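Local coordinates for protein chitinase (Pyrococcus furiosus, PDB 2CWR) that probably anchors the enzyme to chitin, as the carbohydrate-binding module of a hyperthermophilic enzyme that hydrolyses chitin, at residues Ala23-Thr28 / Gly88-Glu93; Asn56-Glu59 / Val64-Thr67. All blocks are in the same frame, centred on the assembly; numbering follows the deposited sequence.

Overall arrangement
The chain first lays down strands 10-18 and 22-31, and residues Ala23-Thr28 lie on the second of these. It then passes to strand 38-43 of the other sheet, back to strand 48-53, and over again to the hairpin of strands 55-60 and 63-68. Interaction 2 closes that hairpin, a short local loop. After strand 76-84 the chain crosses once more, and interaction 1 brings Gly88-Glu93 back to strand 22-31, closing a long loop that contains the whole of interaction 2. Interaction 1 ties the four-stranded sheet to the start of strand 91-98. Interaction 2 builds one edge of the five-stranded sheet. Their centres lie about 14 Å apart.

Interaction 1. Residues Ala23-Thr28 / Gly88-Glu93; sequences AEYDVT and GDKVEE
The hydroxyl of Tyr25 is held by two waters, which bridge it to the backbone of Lys90 and Val91. Tyr25 OH lies 2.6 Å from the oxygen of one water, which sits in the ring plane and donates to Val91 O. The other water is 2.9 Å from Tyr25 OH and accepts from Lys90 N at 3.1 Å. Tyr25 CG stands beside its backbone N, chi1 -64°, and the ring reaches across to Lys90 and Val91. Val91 CG2 lies over one face of the ring, near its hydroxyl end, 3.5 Å from Tyr25 CZ. Val91 CB also comes close to the hydroxyl. Lys90 CB meets the ring edge near its plane, 3.5 Å from Tyr25 OH. Next to this, Ala23 CB touches Lys90 CG at 3.9 Å. From there the Lys90 chain bends at chi2 (-67°) and chi4 (-63°), which takes its ammonium away from Ala23-Thr28. Lys90 NZ donates to Gly88 O at 2.8 Å, in the carbonyl plane. It also forms a salt bridge with Asp18 and a hydrogen bond with the carbonyl of Gly20. Outside the two segments, the Tyr25 ring meets Phe81 of strand 76-84 with nearly parallel planes. Glu92 and Glu93 form a classic beta bulge opposite Lys42. The contact joins the two sheets of the sandwich where the chain enters strand 91-98. Its chemistry is divided: carbon packs on the ring, while two waters bridge the buried phenol oxygen to the backbone and the lysine charge is met by carbonyls and an acid.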
ATOM      1  N   ALA A  23      -6.014  -2.110 -11.774  1.00 15.94           N
ATOM      2  CA  ALA A  23      -5.561  -0.758 -11.472  1.00 12.39           C
ATOM      3  C   ALA A  23      -4.194  -0.792 -10.803  1.00 12.86           C
ATOM      4  O   ALA A  23      -3.892  -1.709 -10.037  1.00 14.15           O
ATOM      5  CB  ALA A  23      -6.572  -0.060 -10.561  1.00 15.05           C
ATOM      6  N   GLU A  24      -3.370   0.205 -11.105  1.00 12.95           N
ATOM      7  CA  GLU A  24      -2.042   0.295 -10.515  1.00 14.26           C
ATOM      8  C   GLU A  24      -2.017   1.369  -9.438  1.00 13.38           C
ATOM      9  O   GLU A  24      -2.547   2.468  -9.625  1.00 12.61           O
ATOM     10  CB  GLU A  24      -0.983   0.631 -11.569  1.00 14.14           C
ATOM     11  CG  GLU A  24       0.428   0.715 -10.973  1.00 15.81           C
ATOM     12  CD  GLU A  24       1.520   0.915 -12.010  1.00 22.92           C
ATOM     13  OE1 GLU A  24       1.342   0.462 -13.159  1.00 25.14           O
ATOM     14  OE2 GLU A  24       2.568   1.510 -11.666  1.00 20.78           O
ATOM     15  N   TYR A  25      -1.395   1.034  -8.313  1.00 12.59           N
ATOM     16  CA  TYR A  25      -1.265   1.944  -7.191  1.00  9.47           C
ATOM     17  C   TYR A  25       0.212   2.210  -6.923  1.00 11.40           C
ATOM     18  O   TYR A  25       0.959   1.304  -6.554  1.00  9.84           O
ATOM     19  CB  TYR A  25      -1.920   1.344  -5.943  1.00  9.40           C
ATOM     20  CG  TYR A  25      -3.415   1.162  -6.087  1.00  9.90           C
ATOM     21  CD1 TYR A  25      -3.944   0.093  -6.813  1.00 12.87           C
ATOM     22  CD2 TYR A  25      -4.300   2.090  -5.538  1.00  9.55           C
ATOM     23  CE1 TYR A  25      -5.322  -0.042  -6.992  1.00 11.44           C
ATOM     24  CE2 TYR A  25      -5.677   1.964  -5.710  1.00 12.85           C
ATOM     25  CZ  TYR A  25      -6.179   0.897  -6.439  1.00 13.97           C
ATOM     26  OH  TYR A  25      -7.540   0.771  -6.613  1.00 15.93           O
ATOM     27  N   ASP A  26       0.629   3.455  -7.128  1.00  9.89           N
ATOM     28  CA  ASP A  26       2.015   3.863  -6.898  1.00 10.01           C
ATOM     29  C   ASP A  26       1.999   4.666  -5.608  1.00 10.23           C
ATOM     30  O   ASP A  26       1.513   5.796  -5.579  1.00  9.77           O
ATOM     31  CB  ASP A  26       2.506   4.732  -8.056  1.00 11.63           C
ATOM     32  CG  ASP A  26       2.594   3.964  -9.363  1.00 17.33           C
ATOM     33  OD1 ASP A  26       2.447   4.588 -10.434  1.00 20.30           O
ATOM     34  OD2 ASP A  26       2.818   2.737  -9.317  1.00 15.83           O
ATOM     35  N   VAL A  27       2.530   4.070  -4.548  1.00  9.90           N
ATOM     36  CA  VAL A  27       2.535   4.695  -3.234  1.00  9.72           C
ATOM     37  C   VAL A  27       3.847   5.371  -2.863  1.00 10.55           C
ATOM     38  O   VAL A  27       4.927   4.867  -3.171  1.00 11.21           O
ATOM     39  CB  VAL A  27       2.216   3.644  -2.135  1.00  9.85           C
ATOM     40  CG1 VAL A  27       2.133   4.307  -0.767  1.00 10.45           C
ATOM     41  CG2 VAL A  27       0.911   2.919  -2.468  1.00 11.20           C
ATOM     42  N   THR A  28       3.736   6.523  -2.206  1.00  9.30           N
ATOM     43  CA  THR A  28       4.903   7.253  -1.730  1.00 10.57           C
ATOM     44  C   THR A  28       4.641   7.609  -0.280  1.00  9.72           C
ATOM     45  O   THR A  28       3.594   8.167   0.050  1.00 11.27           O
ATOM     46  CB  THR A  28       5.154   8.552  -2.511  1.00 13.61           C
ATOM     47  OG1 THR A  28       5.406   8.243  -3.883  1.00 11.59           O
ATOM     48  CG2 THR A  28       6.367   9.289  -1.938  1.00 15.60           C
ATOM     49  N   GLY A  88     -14.873  -0.828 -11.132  1.00 15.42           N
ATOM     50  CA  GLY A  88     -15.141   0.065 -10.018  1.00 14.83           C
ATOM     51  C   GLY A  88     -13.880   0.118  -9.169  1.00 13.80           C
ATOM     52  O   GLY A  88     -12.913  -0.578  -9.476  1.00 17.69           O
ATOM     53  N   ASP A  89     -13.875   0.925  -8.111  1.00 16.72           N
ATOM     54  CA  ASP A  89     -12.689   1.028  -7.259  1.00 14.63           C
ATOM     55  C   ASP A  89     -12.242  -0.350  -6.782  1.00 19.92           C
ATOM     56  O   ASP A  89     -13.039  -1.116  -6.238  1.00 17.10           O
ATOM     57  CB  ASP A  89     -12.966   1.924  -6.050  1.00 16.35           C
ATOM     58  CG  ASP A  89     -13.246   3.358  -6.444  1.00 28.68           C
ATOM     59  OD1 ASP A  89     -12.673   3.819  -7.453  1.00 27.40           O
ATOM     60  OD2 ASP A  89     -14.027   4.028  -5.737  1.00 35.97           O
ATOM     61  N   LYS A  90     -10.961  -0.651  -6.988  1.00 18.08           N
ATOM     62  CA  LYS A  90     -10.385  -1.938  -6.607  1.00 17.42           C
ATOM     63  C   LYS A  90      -9.966  -1.969  -5.143  1.00 15.04           C
ATOM     64  O   LYS A  90      -9.832  -3.039  -4.547  1.00 14.32           O
ATOM     65  CB  LYS A  90      -9.160  -2.235  -7.479  1.00 16.14           C
ATOM     66  CG  LYS A  90      -9.419  -2.163  -8.974  1.00 19.21           C
ATOM     67  CD  LYS A  90     -10.358  -3.267  -9.425  1.00 17.64           C
ATOM     68  CE  LYS A  90     -10.630  -3.188 -10.921  1.00 18.58           C
ATOM     69  NZ  LYS A  90     -11.316  -1.921 -11.298  1.00 18.78           N
ATOM     70  N   VAL A  91      -9.750  -0.788  -4.573  1.00 15.80           N
ATOM     71  CA  VAL A  91      -9.324  -0.662  -3.186  1.00 15.97           C
ATOM     72  C   VAL A  91     -10.249   0.278  -2.423  1.00 18.04           C
ATOM     73  O   VAL A  91     -10.688   1.295  -2.958  1.00 18.83           O
ATOM     74  CB  VAL A  91      -7.872  -0.132  -3.121  1.00 17.28           C
ATOM     75  CG1 VAL A  91      -7.477   0.161  -1.690  1.00 14.07           C
ATOM     76  CG2 VAL A  91      -6.928  -1.156  -3.734  1.00 13.58           C
ATOM     77  N   GLU A  92     -10.543  -0.065  -1.173  1.00 15.96           N
ATOM     78  CA  GLU A  92     -11.429   0.752  -0.350  1.00 18.19           C
ATOM     79  C   GLU A  92     -10.658   1.636   0.615  1.00 15.75           C
ATOM     80  O   GLU A  92     -11.115   2.722   0.978  1.00 16.65           O
ATOM     81  CB  GLU A  92     -12.385  -0.141   0.444  1.00 20.16           C
ATOM     82  CG  GLU A  92     -13.102  -1.175  -0.404  1.00 19.99           C
ATOM     83  CD  GLU A  92     -14.165  -1.921   0.369  1.00 26.75           C
ATOM     84  OE1 GLU A  92     -14.098  -1.924   1.617  1.00 26.64           O
ATOM     85  OE2 GLU A  92     -15.058  -2.512  -0.274  1.00 25.55           O
ATOM     86  N   GLU A  93      -9.486   1.171   1.031  1.00 15.59           N
ATOM     87  CA  GLU A  93      -8.682   1.936   1.968  1.00 15.26           C
ATOM     88  C   GLU A  93      -7.200   1.591   1.893  1.00 14.51           C
ATOM     89  O   GLU A  93      -6.829   0.435   1.697  1.00 13.39           O
ATOM     90  CB  GLU A  93      -9.185   1.694   3.394  1.00 18.67           C
ATOM     91  CG  GLU A  93      -8.447   2.485   4.459  1.00 32.23           C
ATOM     92  CD  GLU A  93      -8.947   2.187   5.861  1.00 43.69           C
ATOM     93  OE1 GLU A  93     -10.153   2.390   6.120  1.00 49.83           O
ATOM     94  OE2 GLU A  93      -8.133   1.752   6.705  1.00 39.70           O
TER
HETATM   95  O   HOH W   1      -9.403   1.299  -8.764  1.00 15.57           O
HETATM   96  O   HOH W   2      -9.241   2.496  -5.550  1.00 17.53           O

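Interaction 2. Residues Asn56-Glu59 / Val64-Thr67; sequences NKQE and VIFT
Asn56 and Thr67 form a hydrogen-bonded antiparallel pair: Asn56 N donates to Thr67 O at 2.8 Å, and Thr67 N returns to Asn56 O. Gln58 and Ile65 make the second such pair, in which Ile65 N meets Gln58 O at 2.7 Å. On the face of Asn56 and Thr67, one water bridges Asn56 OD1 and Thr67 OG1. Thr67 OG1 stands between its backbone N and carbonyl carbon, chi1 50°, where Asn56 CB lies 3.6 Å away. The other face is mostly apolar near the backbone. Lys57 CG touches Val64 CG1 at 3.6 Å. The Lys57 and Phe66 side chains lie side by side, with Lys57 CB near Phe66 CE1. Val64 CG1 also lies over one face of the Phe66 ring, toward its rim. Glu59 CG packs on Val64 CG2 at 3.5 Å. Lys57 bends at chi3 (70°), and its NZ forms a salt bridge with Glu59 OE2 at 3.0 Å on the same strand. Further in, Phe66 stacks on Phe81 and meets Phe79, both of the opposite sheet. Strands 55-60 and 63-68 form a beta hairpin, with 55-60 at one edge of the five-stranded sheet. Strand 63-68 lies between it and strand 38-43, and strand 48-53 is touched by Lys57, Val64 and Phe66.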
ATOM      1  N   ASN A  56       7.272  -6.232   0.657  1.00 10.41           N
ATOM      2  CA  ASN A  56       6.912  -7.618   0.930  1.00  7.58           C
ATOM      3  C   ASN A  56       5.408  -7.556   1.168  1.00 11.59           C
ATOM      4  O   ASN A  56       4.898  -6.523   1.607  1.00 10.93           O
ATOM      5  CB  ASN A  56       7.637  -8.118   2.177  1.00  9.24           C
ATOM      6  CG  ASN A  56       9.140  -8.169   1.983  1.00 11.83           C
ATOM      7  OD1 ASN A  56       9.907  -7.691   2.821  1.00 18.49           O
ATOM      8  ND2 ASN A  56       9.568  -8.745   0.870  1.00  9.00           N
ATOM      9  N   LYS A  57       4.704  -8.650   0.892  1.00  8.85           N
ATOM     10  CA  LYS A  57       3.252  -8.658   1.022  1.00 10.78           C
ATOM     11  C   LYS A  57       2.706  -9.778   1.892  1.00  8.39           C
ATOM     12  O   LYS A  57       3.198 -10.899   1.854  1.00 11.37           O
ATOM     13  CB  LYS A  57       2.620  -8.779  -0.372  1.00 13.09           C
ATOM     14  CG  LYS A  57       1.096  -8.854  -0.382  1.00 10.71           C
ATOM     15  CD  LYS A  57       0.540  -9.241  -1.758  1.00 13.80           C
ATOM     16  CE  LYS A  57       0.841 -10.707  -2.094  1.00 18.28           C
ATOM     17  NZ  LYS A  57       0.151 -11.190  -3.331  1.00 22.89           N
ATOM     18  N   GLN A  58       1.686  -9.451   2.675  1.00  9.88           N
ATOM     19  CA  GLN A  58       0.997 -10.426   3.508  1.00  7.99           C
ATOM     20  C   GLN A  58      -0.463 -10.212   3.150  1.00 11.05           C
ATOM     21  O   GLN A  58      -0.969  -9.094   3.233  1.00 12.13           O
ATOM     22  CB  GLN A  58       1.211 -10.162   4.998  1.00 16.01           C
ATOM     23  CG  GLN A  58       0.481 -11.181   5.866  1.00 17.32           C
ATOM     24  CD  GLN A  58       0.819 -11.064   7.333  1.00 26.87           C
ATOM     25  OE1 GLN A  58       1.989 -11.035   7.710  1.00 35.18           O
ATOM     26  NE2 GLN A  58      -0.208 -11.014   8.175  1.00 28.29           N
ATOM     27  N   GLU A  59      -1.139 -11.280   2.749  1.00 13.02           N
ATOM     28  CA  GLU A  59      -2.527 -11.172   2.330  1.00 17.09           C
ATOM     29  C   GLU A  59      -3.440 -12.130   3.086  1.00 25.64           C
ATOM     30  O   GLU A  59      -3.062 -13.264   3.393  1.00 18.01           O
ATOM     31  CB  GLU A  59      -2.597 -11.438   0.819  1.00 22.02           C
ATOM     32  CG  GLU A  59      -3.734 -10.754   0.088  1.00 33.36           C
ATOM     33  CD  GLU A  59      -3.537 -10.745  -1.426  1.00 36.52           C
ATOM     34  OE1 GLU A  59      -4.422 -10.222  -2.142  1.00 35.57           O
ATOM     35  OE2 GLU A  59      -2.495 -11.254  -1.902  1.00 29.12           O
ATOM     36  N   VAL A  64      -4.666  -6.673   2.809  1.00 11.78           N
ATOM     37  CA  VAL A  64      -3.296  -6.845   2.348  1.00 11.59           C
ATOM     38  C   VAL A  64      -2.419  -5.923   3.179  1.00 13.55           C
ATOM     39  O   VAL A  64      -2.787  -4.780   3.447  1.00 14.48           O
ATOM     40  CB  VAL A  64      -3.142  -6.468   0.858  1.00 16.71           C
ATOM     41  CG1 VAL A  64      -1.710  -6.716   0.404  1.00 13.64           C
ATOM     42  CG2 VAL A  64      -4.114  -7.270   0.018  1.00 20.60           C
ATOM     43  N   ILE A  65      -1.263  -6.425   3.593  1.00 10.23           N
ATOM     44  CA  ILE A  65      -0.338  -5.635   4.392  1.00  8.35           C
ATOM     45  C   ILE A  65       0.992  -5.572   3.666  1.00 11.38           C
ATOM     46  O   ILE A  65       1.592  -6.602   3.366  1.00 11.62           O
ATOM     47  CB  ILE A  65      -0.110  -6.266   5.785  1.00 10.57           C
ATOM     48  CG1 ILE A  65      -1.440  -6.372   6.534  1.00 16.60           C
ATOM     49  CG2 ILE A  65       0.887  -5.431   6.581  1.00 10.95           C
ATOM     50  CD1 ILE A  65      -1.323  -7.052   7.876  1.00 23.98           C
ATOM     51  N   PHE A  66       1.445  -4.358   3.376  1.00  9.70           N
ATOM     52  CA  PHE A  66       2.719  -4.172   2.703  1.00  9.00           C
ATOM     53  C   PHE A  66       3.748  -3.651   3.697  1.00 10.34           C
ATOM     54  O   PHE A  66       3.452  -2.779   4.513  1.00 12.53           O
ATOM     55  CB  PHE A  66       2.576  -3.181   1.544  1.00 11.10           C
ATOM     56  CG  PHE A  66       1.858  -3.741   0.353  1.00 10.11           C
ATOM     57  CD1 PHE A  66       2.465  -4.704  -0.449  1.00  8.67           C
ATOM     58  CD2 PHE A  66       0.572  -3.310   0.030  1.00 12.94           C
ATOM     59  CE1 PHE A  66       1.804  -5.232  -1.556  1.00  9.91           C
ATOM     60  CE2 PHE A  66      -0.101  -3.831  -1.076  1.00 11.09           C
ATOM     61  CZ  PHE A  66       0.516  -4.792  -1.871  1.00 10.18           C
ATOM     62  N   THR A  67       4.947  -4.215   3.629  1.00  8.54           N
ATOM     63  CA  THR A  67       6.054  -3.819   4.489  1.00  9.80           C
ATOM     64  C   THR A  67       7.265  -3.612   3.586  1.00 10.89           C
ATOM     65  O   THR A  67       7.341  -4.177   2.496  1.00 11.65           O
ATOM     66  CB  THR A  67       6.347  -4.892   5.544  1.00  9.91           C
ATOM     67  OG1 THR A  67       6.451  -6.171   4.910  1.00 10.75           O
ATOM     68  CG2 THR A  67       5.226  -4.920   6.585  1.00 11.94           C
TER
HETATM   69  O   HOH W   3       8.498  -7.583   5.474  1.00 16.33           O